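Local coordinates for aphrodisin (Mesocricetus auratus, PDB 1E5P), which acts as an aphrodisiac pheromone of the female hamster, eliciting copulatory behaviour in males, and as a lipocalin probably carries small odorant molecules, at residues 4-9 with 92-97; 27-32 with 106-111; 34-39 with 45-50; 72-75 with 81-84. All coordinates share one frame; numbering follows the deposited sequence.

Contact 1. Residues 4-9 with 92-97; sequences AELQGK and IFFTNK
Leu6, in the 3-10 turn 4-6, comes nearest to Ile92 on strand 91-99, and with 7.6 Å from Leu6 CA to Ile92 CA the two backbones are far too widely spaced to pair as strands. This is the closed end of the lipocalin β-barrel, where, as in the family, a short 3-10 turn just ahead of the Gly-x-Trp motif (Gly8 to Trp10) lies across the bottom of the barrel. The join is made by side chains alone and is entirely apolar. One methyl of Leu6 does the work: its CD2 settles against both branches of Ile92, 3.8 Å from Ile92 CD1 and 3.9 Å from Ile92 CG2, with the two side chains crossing at about a right angle. Leu6 sets CG opposite its own carbonyl carbon (chi1 -63°), and of its two methyls it is CD2, not the extended CD1 branch, that turns to strand 91-99, nearer to it than CB. The same CD2 also comes obliquely to the Phe94 ring, 4.2 Å from Phe94 CZ. Further round the core, Ile36 of strand 32-39 packs on Ile92 and Phe94, while Leu6 O accepts a hydrogen bond from Trp10 NE1 and ties the turn to the strand that follows. Ile92 also steadies the ring: its CG2 rests 3.5 Å above the plane of Phe94, displaced toward the rim.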
loop_
_atom_site.group_PDB
_atom_site.type_symbol
_atom_site.label_atom_id
_atom_site.label_comp_id
_atom_site.label_asym_id
_atom_site.label_seq_id
_atom_site.Cartn_x
_atom_site.Cartn_y
_atom_site.Cartn_z
ATOM N N ALA A 4 -1.669 2.062 16.259
ATOM C CA ALA A 4 -1.267 0.772 16.840
ATOM C C ALA A 4 -2.102 -0.377 16.286
ATOM O O ALA A 4 -1.711 -1.552 16.350
ATOM C CB ALA A 4 -1.351 0.839 18.354
ATOM N N GLU A 5 -3.222 -0.062 15.650
ATOM C CA GLU A 5 -4.144 -0.981 15.022
ATOM C C GLU A 5 -3.599 -1.508 13.692
ATOM O O GLU A 5 -4.244 -2.297 12.999
ATOM C CB GLU A 5 -5.471 -0.261 14.706
ATOM C CG GLU A 5 -6.230 0.204 15.927
ATOM C CD GLU A 5 -7.203 1.333 15.629
ATOM O OE1 GLU A 5 -8.052 1.175 14.734
ATOM O OE2 GLU A 5 -7.092 2.380 16.307
ATOM N N LEU A 6 -2.417 -1.042 13.330
ATOM C CA LEU A 6 -1.759 -1.436 12.097
ATOM C C LEU A 6 -1.006 -2.748 12.240
ATOM O O LEU A 6 -0.769 -3.439 11.231
ATOM C CB LEU A 6 -0.809 -0.332 11.634
ATOM C CG LEU A 6 -1.363 1.034 11.262
ATOM C CD1 LEU A 6 -0.218 2.002 10.965
ATOM C CD2 LEU A 6 -2.322 0.971 10.093
ATOM N N GLN A 7 -0.614 -3.147 13.430
ATOM C CA GLN A 7 0.153 -4.365 13.674
ATOM C C GLN A 7 -0.517 -5.678 13.318
ATOM O O GLN A 7 -1.682 -5.897 13.673
ATOM C CB GLN A 7 0.499 -4.365 15.182
ATOM C CG GLN A 7 1.119 -5.642 15.699
ATOM C CD GLN A 7 2.628 -5.678 15.652
ATOM O OE1 GLN A 7 3.308 -4.748 16.100
ATOM N NE2 GLN A 7 3.153 -6.780 15.120
ATOM N N GLY A 8 0.184 -6.584 12.614
ATOM C CA GLY A 8 -0.319 -7.890 12.275
ATOM C C GLY A 8 -0.073 -8.344 10.838
ATOM O O GLY A 8 0.638 -7.694 10.083
ATOM N N LYS A 9 -0.619 -9.502 10.500
ATOM C CA LYS A 9 -0.495 -10.078 9.157
ATOM C C LYS A 9 -1.479 -9.360 8.230
ATOM O O LYS A 9 -2.619 -9.050 8.578
ATOM C CB LYS A 9 -0.840 -11.559 9.208
ATOM C CG LYS A 9 -1.069 -12.228 7.866
ATOM C CD LYS A 9 -1.496 -13.678 8.092
ATOM C CE LYS A 9 -0.702 -14.623 7.208
ATOM N NZ LYS A 9 -1.065 -16.046 7.499
ATOM N N ILE A 92 -7.145 -2.048 6.018
ATOM C CA ILE A 92 -6.515 -0.751 6.197
ATOM C C ILE A 92 -6.528 -0.050 4.818
ATOM O O ILE A 92 -6.077 -0.669 3.847
ATOM C CB ILE A 92 -5.041 -0.787 6.651
ATOM C CG1 ILE A 92 -4.799 -1.692 7.847
ATOM C CG2 ILE A 92 -4.548 0.640 6.935
ATOM C CD1 ILE A 92 -3.312 -2.051 8.003
ATOM N N PHE A 93 -7.088 1.140 4.752
ATOM C CA PHE A 93 -7.028 1.920 3.495
ATOM C C PHE A 93 -5.924 2.958 3.689
ATOM O O PHE A 93 -6.029 3.782 4.627
ATOM C CB PHE A 93 -8.363 2.670 3.274
ATOM C CG PHE A 93 -9.518 1.742 3.005
ATOM C CD1 PHE A 93 -10.078 1.003 4.034
ATOM C CD2 PHE A 93 -10.051 1.646 1.727
ATOM C CE1 PHE A 93 -11.152 0.151 3.793
ATOM C CE2 PHE A 93 -11.113 0.792 1.488
ATOM C CZ PHE A 93 -11.657 0.055 2.513
ATOM N N PHE A 94 -4.851 2.904 2.916
ATOM C CA PHE A 94 -3.762 3.857 3.037
ATOM C C PHE A 94 -3.698 4.795 1.805
ATOM O O PHE A 94 -4.083 4.369 0.713
ATOM C CB PHE A 94 -2.395 3.122 2.909
ATOM C CG PHE A 94 -1.959 2.232 4.016
ATOM C CD1 PHE A 94 -1.332 2.790 5.141
ATOM C CD2 PHE A 94 -2.105 0.859 3.953
ATOM C CE1 PHE A 94 -0.895 1.966 6.171
ATOM C CE2 PHE A 94 -1.668 0.036 4.975
ATOM C CZ PHE A 94 -1.050 0.596 6.081
ATOM N N THR A 95 -3.207 5.997 2.025
ATOM C CA THR A 95 -2.881 6.888 0.902
ATOM C C THR A 95 -1.350 6.913 0.852
ATOM O O THR A 95 -0.701 6.829 1.925
ATOM C CB THR A 95 -3.475 8.281 1.060
ATOM O OG1 THR A 95 -3.014 9.123 -0.002
ATOM C CG2 THR A 95 -3.068 8.938 2.372
ATOM N N ASN A 96 -0.744 6.906 -0.324
ATOM C CA ASN A 96 0.725 7.002 -0.410
ATOM C C ASN A 96 1.066 7.926 -1.595
ATOM O O ASN A 96 0.337 7.903 -2.601
ATOM C CB ASN A 96 1.417 5.681 -0.675
ATOM C CG ASN A 96 2.923 5.769 -0.818
ATOM O OD1 ASN A 96 3.547 5.256 -1.769
ATOM N ND2 ASN A 96 3.583 6.395 0.135
ATOM N N LYS A 97 2.026 8.748 -1.384
ATOM C CA LYS A 97 2.603 9.582 -2.442
ATOM C C LYS A 97 4.065 9.199 -2.652
ATOM O O LYS A 97 4.873 9.230 -1.712
ATOM C CB LYS A 97 2.519 11.059 -2.046
ATOM C CG LYS A 97 1.089 11.615 -2.064
ATOM C CD LYS A 97 1.024 13.050 -1.541
ATOM C CE LYS A 97 -0.393 13.598 -1.389
#

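Contact 2. Residues 27-32 with 106-111; sequences GPLRFY and TNMIVV
The Phe31 ring reaches Val110 obliquely with its far end, has Leu29 O in its plane at the edge, and meets the ring of Phe33 edge-to-face. The arrangement belongs to the lipocalin barrel: segment 27-32 lies in the long connection between strands 8-17 and 32-39, which in this family folds over the mouth of the barrel as a lid, and strand 105-113 is the wall it meets. The other flat group is the Arg30 guanidinium, with Tyr32 OH in its plane at the edge; Arg30 NE donates to that oxygen over 2.9 Å at 155°. Arg30 NH1 bonds to Ile23 O and Arg30 NH2 to Thr146 OG1, so all three nitrogens are engaged and the group cannot easily turn.

In the conformer described (a second is modelled), Phe31 has CG wedged between its backbone N and carbonyl carbon, chi1 74°. That brings Phe31 CZ to 3.8 Å from Val110 CG1 and Phe31 CE1 to 3.9 Å from Val110 CG2, so both methyls of the valine are used. The second pair starts from a type I turn that runs from Gly27 to Arg30 and contains Leu29. Leu29 CD1 comes within 3.8 Å of the selenium of selenomethionine Met108 and, more loosely, approaches Thr106 CB, whose OG1 is hydrogen-bonded to Asn19. The Met108 chain bends at its end (chi3 50°), folding CE back to 3.9 Å from Leu29 O.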
loop_
_atom_site.group_PDB
_atom_site.type_symbol
_atom_site.label_atom_id
_atom_site.label_comp_id
_atom_site.label_asym_id
_atom_site.label_seq_id
_atom_site.Cartn_x
_atom_site.Cartn_y
_atom_site.Cartn_z
ATOM N N GLY A 27 5.587 -3.244 -12.625
ATOM C CA GLY A 27 5.748 -1.908 -12.069
ATOM C C GLY A 27 6.410 -1.969 -10.705
ATOM O O GLY A 27 6.199 -2.905 -9.942
ATOM N N PRO A 28 7.164 -0.933 -10.366
ATOM C CA PRO A 28 7.927 -0.914 -9.135
ATOM C C PRO A 28 7.103 -0.735 -7.869
ATOM O O PRO A 28 7.659 -0.985 -6.790
ATOM C CB PRO A 28 8.833 0.321 -9.301
ATOM C CG PRO A 28 8.096 1.223 -10.248
ATOM C CD PRO A 28 7.373 0.285 -11.186
ATOM N N LEU A 29 5.861 -0.285 -7.985
ATOM C CA LEU A 29 5.026 -0.029 -6.796
ATOM C C LEU A 29 3.923 -1.059 -6.620
ATOM O O LEU A 29 2.995 -0.840 -5.841
ATOM C CB LEU A 29 4.463 1.390 -6.849
ATOM C CG LEU A 29 5.515 2.515 -7.028
ATOM C CD1 LEU A 29 4.819 3.854 -7.067
ATOM C CD2 LEU A 29 6.548 2.437 -5.901
ATOM N N ARG A 30 4.030 -2.176 -7.349
ATOM C CA ARG A 30 3.061 -3.262 -7.190
ATOM C C ARG A 30 3.606 -4.184 -6.092
ATOM O O ARG A 30 4.473 -5.003 -6.316
ATOM C CB ARG A 30 2.820 -4.027 -8.493
ATOM C CG ARG A 30 1.666 -5.031 -8.339
ATOM C CD ARG A 30 1.467 -5.765 -9.662
ATOM N NE ARG A 30 0.375 -6.735 -9.634
ATOM C CZ ARG A 30 -0.830 -6.468 -10.162
ATOM N NH1 ARG A 30 -1.085 -5.296 -10.722
ATOM N NH2 ARG A 30 -1.781 -7.409 -10.133
ATOM N N PHE A 31 3.102 -3.983 -4.881
ATOM C CA PHE A 31 3.693 -4.773 -3.788
ATOM C C PHE A 31 2.615 -5.541 -3.052
ATOM O O PHE A 31 1.433 -5.172 -3.016
ATOM C CB PHE A 31 4.518 -3.860 -2.898
ATOM C CG PHE A 31 3.576 -3.019 -2.060
ATOM C CD1 PHE A 31 2.935 -1.904 -2.548
ATOM C CD2 PHE A 31 3.355 -3.423 -0.755
ATOM C CE1 PHE A 31 2.060 -1.199 -1.720
ATOM C CE2 PHE A 31 2.502 -2.720 0.071
ATOM C CZ PHE A 31 1.852 -1.599 -0.423
ATOM N N TYR A 32 3.100 -6.659 -2.522
ATOM C CA TYR A 32 2.247 -7.627 -1.865
ATOM C C TYR A 32 2.594 -7.680 -0.369
ATOM O O TYR A 32 3.605 -8.265 0.020
ATOM C CB TYR A 32 2.435 -8.994 -2.523
ATOM C CG TYR A 32 2.247 -8.988 -4.045
ATOM C CD1 TYR A 32 3.277 -8.738 -4.923
ATOM C CD2 TYR A 32 0.966 -9.200 -4.541
ATOM C CE1 TYR A 32 3.043 -8.735 -6.301
ATOM C CE2 TYR A 32 0.723 -9.215 -5.909
ATOM C CZ TYR A 32 1.766 -8.965 -6.767
ATOM O OH TYR A 32 1.549 -8.956 -8.138
ATOM N N THR A 106 3.680 9.968 -7.855
ATOM C CA THR A 106 2.557 9.052 -8.090
ATOM C C THR A 106 1.684 9.046 -6.830
ATOM O O THR A 106 2.255 8.910 -5.757
ATOM C CB THR A 106 3.010 7.623 -8.387
ATOM O OG1 THR A 106 3.833 7.656 -9.573
ATOM C CG2 THR A 106 1.847 6.669 -8.647
ATOM N N ASN A 107 0.396 9.289 -6.966
ATOM C CA ASN A 107 -0.565 9.284 -5.855
ATOM C C ASN A 107 -1.271 7.920 -5.896
ATOM O O ASN A 107 -1.696 7.487 -6.982
ATOM C CB ASN A 107 -1.592 10.390 -6.062
ATOM C CG ASN A 107 -0.881 11.738 -5.981
ATOM O OD1 ASN A 107 -0.540 12.131 -4.877
ATOM N ND2 ASN A 107 -0.646 12.341 -7.134
HETATM N N MSE A 108 -1.344 7.263 -4.739
HETATM C CA MSE A 108 -1.862 5.913 -4.699
HETATM C C MSE A 108 -2.783 5.690 -3.481
HETATM O O MSE A 108 -2.683 6.417 -2.498
HETATM C CB MSE A 108 -0.717 4.886 -4.460
HETATM C CG MSE A 108 0.525 4.937 -5.254
HETATM SE SE MSE A 108 1.919 3.936 -4.685
HETATM C CE MSE A 108 1.173 2.326 -4.434
ATOM N N ILE A 109 -3.635 4.701 -3.653
ATOM C CA ILE A 109 -4.454 4.200 -2.546
ATOM C C ILE A 109 -4.140 2.705 -2.480
ATOM O O ILE A 109 -4.121 2.025 -3.506
ATOM C CB ILE A 109 -5.970 4.380 -2.729
ATOM C CG1 ILE A 109 -6.294 5.872 -2.691
ATOM C CG2 ILE A 109 -6.722 3.638 -1.614
ATOM C CD1 ILE A 109 -7.670 6.212 -3.234
ATOM N N VAL A 110 -3.821 2.209 -1.289
ATOM C CA VAL A 110 -3.549 0.799 -1.098
ATOM C C VAL A 110 -4.547 0.268 -0.055
ATOM O O VAL A 110 -4.739 0.918 0.985
ATOM C CB VAL A 110 -2.105 0.572 -0.567
ATOM C CG1 VAL A 110 -1.872 -0.887 -0.268
ATOM C CG2 VAL A 110 -1.122 1.117 -1.608
ATOM N N VAL A 111 -5.212 -0.827 -0.380
ATOM C CA VAL A 111 -6.126 -1.436 0.620
ATOM C C VAL A 111 -5.492 -2.752 1.071
ATOM O O VAL A 111 -5.325 -3.670 0.282
ATOM C CB VAL A 111 -7.528 -1.704 0.075
ATOM C CG1 VAL A 111 -8.435 -2.270 1.185
ATOM C CG2 VAL A 111 -8.139 -0.452 -0.540
#

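Contact 3. Residues 34-39 with 45-50; sequences RHIDCY and MEITFY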
loop_
_atom_site.group_PDB
_atom_site.type_symbol
_atom_site.label_atom_id
_atom_site.label_comp_id
_atom_site.label_asym_id
_atom_site.label_seq_id
_atom_site.Cartn_x
_atom_site.Cartn_y
_atom_site.Cartn_z
ATOM N N ARG A 34 2.860 -8.574 3.539
ATOM C CA ARG A 34 2.871 -9.782 4.349
ATOM C C ARG A 34 2.672 -9.426 5.832
ATOM O O ARG A 34 1.961 -10.185 6.511
ATOM C CB ARG A 34 4.169 -10.590 4.212
ATOM C CG ARG A 34 4.317 -11.246 2.819
ATOM C CD ARG A 34 3.349 -12.403 2.687
ATOM N NE ARG A 34 3.414 -13.179 1.431
ATOM C CZ ARG A 34 2.685 -12.835 0.366
ATOM N NH1 ARG A 34 1.885 -11.780 0.389
ATOM N NH2 ARG A 34 2.731 -13.590 -0.734
ATOM N N HIS A 35 3.216 -8.309 6.312
ATOM C CA HIS A 35 3.079 -8.071 7.772
ATOM C C HIS A 35 3.457 -6.644 8.088
ATOM O O HIS A 35 4.199 -6.022 7.321
ATOM C CB HIS A 35 4.118 -8.984 8.478
ATOM C CG HIS A 35 3.711 -9.350 9.883
ATOM N ND1 HIS A 35 2.931 -10.457 10.139
ATOM C CD2 HIS A 35 3.941 -8.769 11.070
ATOM C CE1 HIS A 35 2.705 -10.555 11.441
ATOM N NE2 HIS A 35 3.300 -9.534 12.035
ATOM N N ILE A 36 2.916 -6.111 9.192
ATOM C CA ILE A 36 3.291 -4.797 9.671
ATOM C C ILE A 36 3.617 -4.987 11.175
ATOM O O ILE A 36 2.833 -5.647 11.843
ATOM C CB ILE A 36 2.154 -3.774 9.545
ATOM C CG1 ILE A 36 1.852 -3.520 8.055
ATOM C CG2 ILE A 36 2.524 -2.466 10.241
ATOM C CD1 ILE A 36 0.668 -2.590 7.836
ATOM N N ASP A 37 4.772 -4.496 11.571
ATOM C CA ASP A 37 5.143 -4.565 13.013
ATOM C C ASP A 37 5.292 -3.121 13.469
ATOM O O ASP A 37 5.959 -2.341 12.784
ATOM C CB ASP A 37 6.431 -5.364 13.203
ATOM C CG ASP A 37 6.184 -6.828 12.874
ATOM O OD1 ASP A 37 5.595 -7.536 13.713
ATOM O OD2 ASP A 37 6.547 -7.246 11.765
ATOM N N CYS A 38 4.692 -2.785 14.607
ATOM C CA CYS A 38 4.755 -1.428 15.131
ATOM C C CYS A 38 5.708 -1.334 16.325
ATOM O O CYS A 38 5.755 -2.286 17.110
ATOM C CB CYS A 38 3.362 -1.031 15.701
ATOM S SG CYS A 38 2.202 -0.614 14.371
ATOM N N TYR A 39 6.499 -0.277 16.353
ATOM C CA TYR A 39 7.402 -0.014 17.464
ATOM C C TYR A 39 7.181 1.385 18.005
ATOM O O TYR A 39 6.860 2.313 17.267
ATOM C CB TYR A 39 8.871 -0.162 16.989
ATOM C CG TYR A 39 9.108 -1.579 16.502
ATOM C CD1 TYR A 39 9.445 -2.590 17.383
ATOM C CD2 TYR A 39 8.940 -1.900 15.155
ATOM C CE1 TYR A 39 9.629 -3.886 16.953
ATOM C CE2 TYR A 39 9.099 -3.202 14.721
ATOM C CZ TYR A 39 9.447 -4.182 15.611
ATOM O OH TYR A 39 9.619 -5.481 15.185
HETATM N N MSE A 45 7.123 1.901 11.796
HETATM C CA MSE A 45 6.199 0.857 11.286
HETATM C C MSE A 45 7.020 0.031 10.288
HETATM O O MSE A 45 7.323 0.585 9.231
HETATM C CB MSE A 45 4.948 1.432 10.604
HETATM C CG MSE A 45 4.115 0.581 9.688
HETATM SE SE MSE A 45 2.528 1.138 8.972
HETATM C CE MSE A 45 2.717 2.901 9.177
ATOM N N GLU A 46 7.420 -1.167 10.697
ATOM C CA GLU A 46 8.166 -2.014 9.777
ATOM C C GLU A 46 7.193 -2.759 8.871
ATOM O O GLU A 46 6.285 -3.423 9.351
ATOM C CB GLU A 46 9.010 -3.037 10.499
ATOM C CG GLU A 46 9.656 -3.978 9.485
ATOM C CD GLU A 46 10.435 -5.059 10.206
ATOM O OE1 GLU A 46 10.096 -5.275 11.386
ATOM O OE2 GLU A 46 11.331 -5.610 9.555
ATOM N N ILE A 47 7.430 -2.676 7.562
ATOM C CA ILE A 47 6.509 -3.333 6.631
ATOM C C ILE A 47 7.272 -4.453 5.923
ATOM O O ILE A 47 8.357 -4.170 5.421
ATOM C CB ILE A 47 5.963 -2.325 5.586
ATOM C CG1 ILE A 47 5.207 -1.206 6.328
ATOM C CG2 ILE A 47 5.042 -3.014 4.606
ATOM C CD1 ILE A 47 4.810 -0.021 5.492
ATOM N N THR A 48 6.707 -5.649 5.950
ATOM C CA THR A 48 7.340 -6.795 5.256
ATOM C C THR A 48 6.420 -7.089 4.052
ATOM O O THR A 48 5.220 -7.144 4.252
ATOM C CB THR A 48 7.369 -8.004 6.185
ATOM O OG1 THR A 48 8.169 -7.654 7.337
ATOM C CG2 THR A 48 8.014 -9.219 5.511
ATOM N N PHE A 49 7.043 -7.224 2.897
ATOM C CA PHE A 49 6.234 -7.410 1.689
ATOM C C PHE A 49 7.068 -8.057 0.600
ATOM O O PHE A 49 8.301 -8.154 0.699
ATOM C CB PHE A 49 5.730 -6.034 1.205
ATOM C CG PHE A 49 6.825 -5.068 0.841
ATOM C CD1 PHE A 49 7.464 -4.318 1.822
ATOM C CD2 PHE A 49 7.247 -4.912 -0.471
ATOM C CE1 PHE A 49 8.492 -3.448 1.516
ATOM C CE2 PHE A 49 8.262 -4.033 -0.801
ATOM C CZ PHE A 49 8.877 -3.276 0.193
ATOM N N TYR A 50 6.352 -8.513 -0.424
ATOM C CA TYR A 50 7.048 -9.038 -1.596
ATOM C C TYR A 50 6.849 -8.087 -2.788
ATOM O O TYR A 50 5.813 -7.427 -2.920
ATOM C CB TYR A 50 6.458 -10.403 -2.039
ATOM C CG TYR A 50 7.075 -11.592 -1.336
ATOM C CD1 TYR A 50 8.266 -12.147 -1.803
ATOM C CD2 TYR A 50 6.457 -12.157 -0.216
ATOM C CE1 TYR A 50 8.842 -13.245 -1.180
ATOM C CE2 TYR A 50 7.024 -13.253 0.408
ATOM C CZ TYR A 50 8.213 -13.777 -0.069
ATOM O OH TYR A 50 8.798 -14.856 0.547
HETATM O O HOH W 1 6.876 -6.249 9.257
HETATM O O HOH W 2 9.928 -7.178 12.900
#
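Thr48 O takes two backbone bonds at once, from Arg34 N at 2.9 Å and from His35 N at 3.1 Å, both arriving from the same face of its carbonyl plane. This is a classic β-bulge in the antiparallel hairpin of strands 32-39 and 44-53, part of the lipocalin barrel wall. Regular pairing resumes beyond it: Thr48 N returns a nearly straight bond to His35 O, 2.9 Å, and Asp37 and Glu46 bond both ways. Inside the barrel, Ile36 CG2 presses on CG of selenomethionine Met45 at 3.5 Å, tighter than usual.

At the bulge, Arg34 bends at chi2 (-72°) and lays a guanidinium face against the edge of the Tyr50 ring, with NE 3.6 Å from Tyr50 CD2 and the planes 58° apart. Outside partners fix that pose: Arg34 NH2 forms a salt bridge with Asp147, and Arg34 NE bonds to Pro150 O. A leucine in place of Arg34 would probably leave Asp147 without its countercharge and the C-terminal segment less firmly pinned to the hairpin.

On the opposite face of the sheet from Ile36, one water joins Asp37 OD2, Glu46 O and Thr48 OG1, while Gln7 NE2 holds Asp37 OD1. In the Glu46 conformer described (a second is modelled), Asp37 OD2 stands 4.1 Å from Glu46 OE1; while it is occupied, such like charges would probably raise one carboxylate's pKa, an effect the water and Gln7 are likely to temper.

Contact 4. Residues 72-75 with 81-84; sequences YETQ and IFQP. Unlike the reference sequence in segment 72-75: Glu73 (reference Gln).
Tyr72 and Phe82 bond both ways through their backbones: Tyr72 N to Phe82 O at 2.8 Å and nearly straight (173°), and Phe82 N to Tyr72 O, also 2.8 Å. They form the hydrogen-bonded pair of an antiparallel hairpin in the lipocalin barrel, made of strands 72-75 and 79-87. A CA-H...O contact of 3.3 Å from Ile81 CA to Tyr72 O adds to the pairing.

The packing centres on the Phe82 ring. Its CG sits between the backbone N and carbonyl carbon (chi1 66°), which swings the ring across to the facing strand. There Tyr72 CB lies over one face in a CH-pi contact, 3.4 Å from Phe82 CZ. The two rings are nearly parallel, at 15°, but slid apart until they barely overlap, their centroids 5.3 Å from each other. Thr74 CG2 meets the edge of the phenyl ring, 3.8 Å from Phe82 CE1. An alanine at Phe82 would probably open a gap beside Tyr72 CB and Thr74 CG2, leaving the tyrosine ring more freedom to shift. On the reverse face of the sheet, Glu73 CG and Ile81 CG1 run side by side at 4.2 Å.

The polar ends are settled further out: Tyr72 OH bonds to Cys42 O, and Thr74 OG1 to Ile63 O of strand 56-66. Within the barrel, Phe82 reaches Met45 and Ile47 of strand 44-53 and Phe94 and Asn96 of the adjoining strand 91-99, while strand 72-75 is flanked by 56-66.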
loop_
_atom_site.group_PDB
_atom_site.type_symbol
_atom_site.label_atom_id
_atom_site.label_comp_id
_atom_site.label_asym_id
_atom_site.label_seq_id
_atom_site.Cartn_x
_atom_site.Cartn_y
_atom_site.Cartn_z
ATOM N N TYR A 72 3.836 8.935 7.579
ATOM C CA TYR A 72 4.997 8.082 7.664
ATOM C C TYR A 72 5.845 8.281 6.383
ATOM O O TYR A 72 5.260 8.451 5.307
ATOM C CB TYR A 72 4.630 6.608 7.705
ATOM C CG TYR A 72 3.978 6.155 8.999
ATOM C CD1 TYR A 72 2.611 6.268 9.148
ATOM C CD2 TYR A 72 4.758 5.651 10.032
ATOM C CE1 TYR A 72 1.997 5.874 10.342
ATOM C CE2 TYR A 72 4.145 5.247 11.213
ATOM C CZ TYR A 72 2.789 5.368 11.358
ATOM O OH TYR A 72 2.203 4.943 12.532
ATOM N N GLU A 73 7.140 8.315 6.535
ATOM C CA GLU A 73 8.060 8.391 5.416
ATOM C C GLU A 73 8.916 7.131 5.369
ATOM O O GLU A 73 9.363 6.611 6.384
ATOM C CB GLU A 73 8.950 9.637 5.493
ATOM C CG GLU A 73 8.126 10.906 5.379
ATOM C CD GLU A 73 8.925 12.185 5.278
ATOM O OE1 GLU A 73 10.185 12.126 5.303
ATOM O OE2 GLU A 73 8.251 13.232 5.176
ATOM N N THR A 74 9.116 6.606 4.165
ATOM C CA THR A 74 9.944 5.444 3.920
ATOM C C THR A 74 10.614 5.556 2.540
ATOM O O THR A 74 10.043 6.122 1.611
ATOM C CB THR A 74 9.215 4.098 4.056
ATOM O OG1 THR A 74 10.225 3.047 4.153
ATOM C CG2 THR A 74 8.344 3.814 2.849
ATOM N N GLN A 75 11.842 5.053 2.460
ATOM C CA GLN A 75 12.567 5.052 1.195
ATOM C C GLN A 75 12.379 3.688 0.541
ATOM O O GLN A 75 12.723 2.655 1.120
ATOM C CB GLN A 75 14.070 5.342 1.412
ATOM C CG GLN A 75 14.283 6.815 1.751
ATOM C CD GLN A 75 15.690 7.311 1.499
ATOM O OE1 GLN A 75 16.137 7.386 0.359
ATOM N NE2 GLN A 75 16.365 7.667 2.589
ATOM N N ILE A 81 5.477 8.924 1.114
ATOM C CA ILE A 81 4.840 9.643 2.249
ATOM C C ILE A 81 3.461 8.998 2.355
ATOM O O ILE A 81 2.646 9.124 1.426
ATOM C CB ILE A 81 4.724 11.158 2.010
ATOM C CG1 ILE A 81 6.101 11.798 1.839
ATOM C CG2 ILE A 81 3.913 11.801 3.149
ATOM C CD1 ILE A 81 6.090 13.256 1.416
ATOM N N PHE A 82 3.206 8.254 3.444
ATOM C CA PHE A 82 1.944 7.540 3.504
ATOM C C PHE A 82 1.249 7.661 4.853
ATOM O O PHE A 82 1.848 8.059 5.856
ATOM C CB PHE A 82 2.167 6.058 3.153
ATOM C CG PHE A 82 2.992 5.252 4.122
ATOM C CD1 PHE A 82 4.367 5.177 3.985
ATOM C CD2 PHE A 82 2.396 4.553 5.164
ATOM C CE1 PHE A 82 5.159 4.446 4.853
ATOM C CE2 PHE A 82 3.188 3.817 6.037
ATOM C CZ PHE A 82 4.558 3.747 5.883
ATOM N N GLN A 83 -0.044 7.338 4.827
ATOM C CA GLN A 83 -0.765 7.325 6.128
ATOM C C GLN A 83 -2.071 6.592 5.944
ATOM O O GLN A 83 -2.599 6.520 4.845
ATOM C CB GLN A 83 -0.959 8.751 6.614
ATOM C CG GLN A 83 -1.837 9.636 5.747
ATOM C CD GLN A 83 -2.078 10.986 6.414
ATOM O OE1 GLN A 83 -2.487 11.070 7.570
ATOM N NE2 GLN A 83 -1.812 12.046 5.672
ATOM N N PRO A 84 -2.594 6.013 7.023
ATOM C CA PRO A 84 -3.872 5.355 6.964
ATOM C C PRO A 84 -4.968 6.389 6.701
ATOM O O PRO A 84 -4.922 7.484 7.300
ATOM C CB PRO A 84 -4.059 4.797 8.382
ATOM C CG PRO A 84 -2.677 4.714 8.951
ATOM C CD PRO A 84 -1.923 5.872 8.349
#

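From the N terminus, residues 4-9 open contact 1, which closes only at 92-97, and 27-32 open contact 2, which closes later at 106-111; the two therefore cross. Between them they fasten the turn under one end of the barrel and the lid at the other to adjacent strands, 91-99 and 105-113. Contacts 3 and 4 are short hairpins in series, both lying within each of the long loops. Strand 32-39 of contact 3 follows directly on the lid and pairs with strand 8-17 through Gly8 and Ile36; strand 79-87 of contact 4 joins 91-99 through Gln83 and Thr95. Across the interior, Met45 and Ile47 of contact 3 meet Phe82 of contact 4.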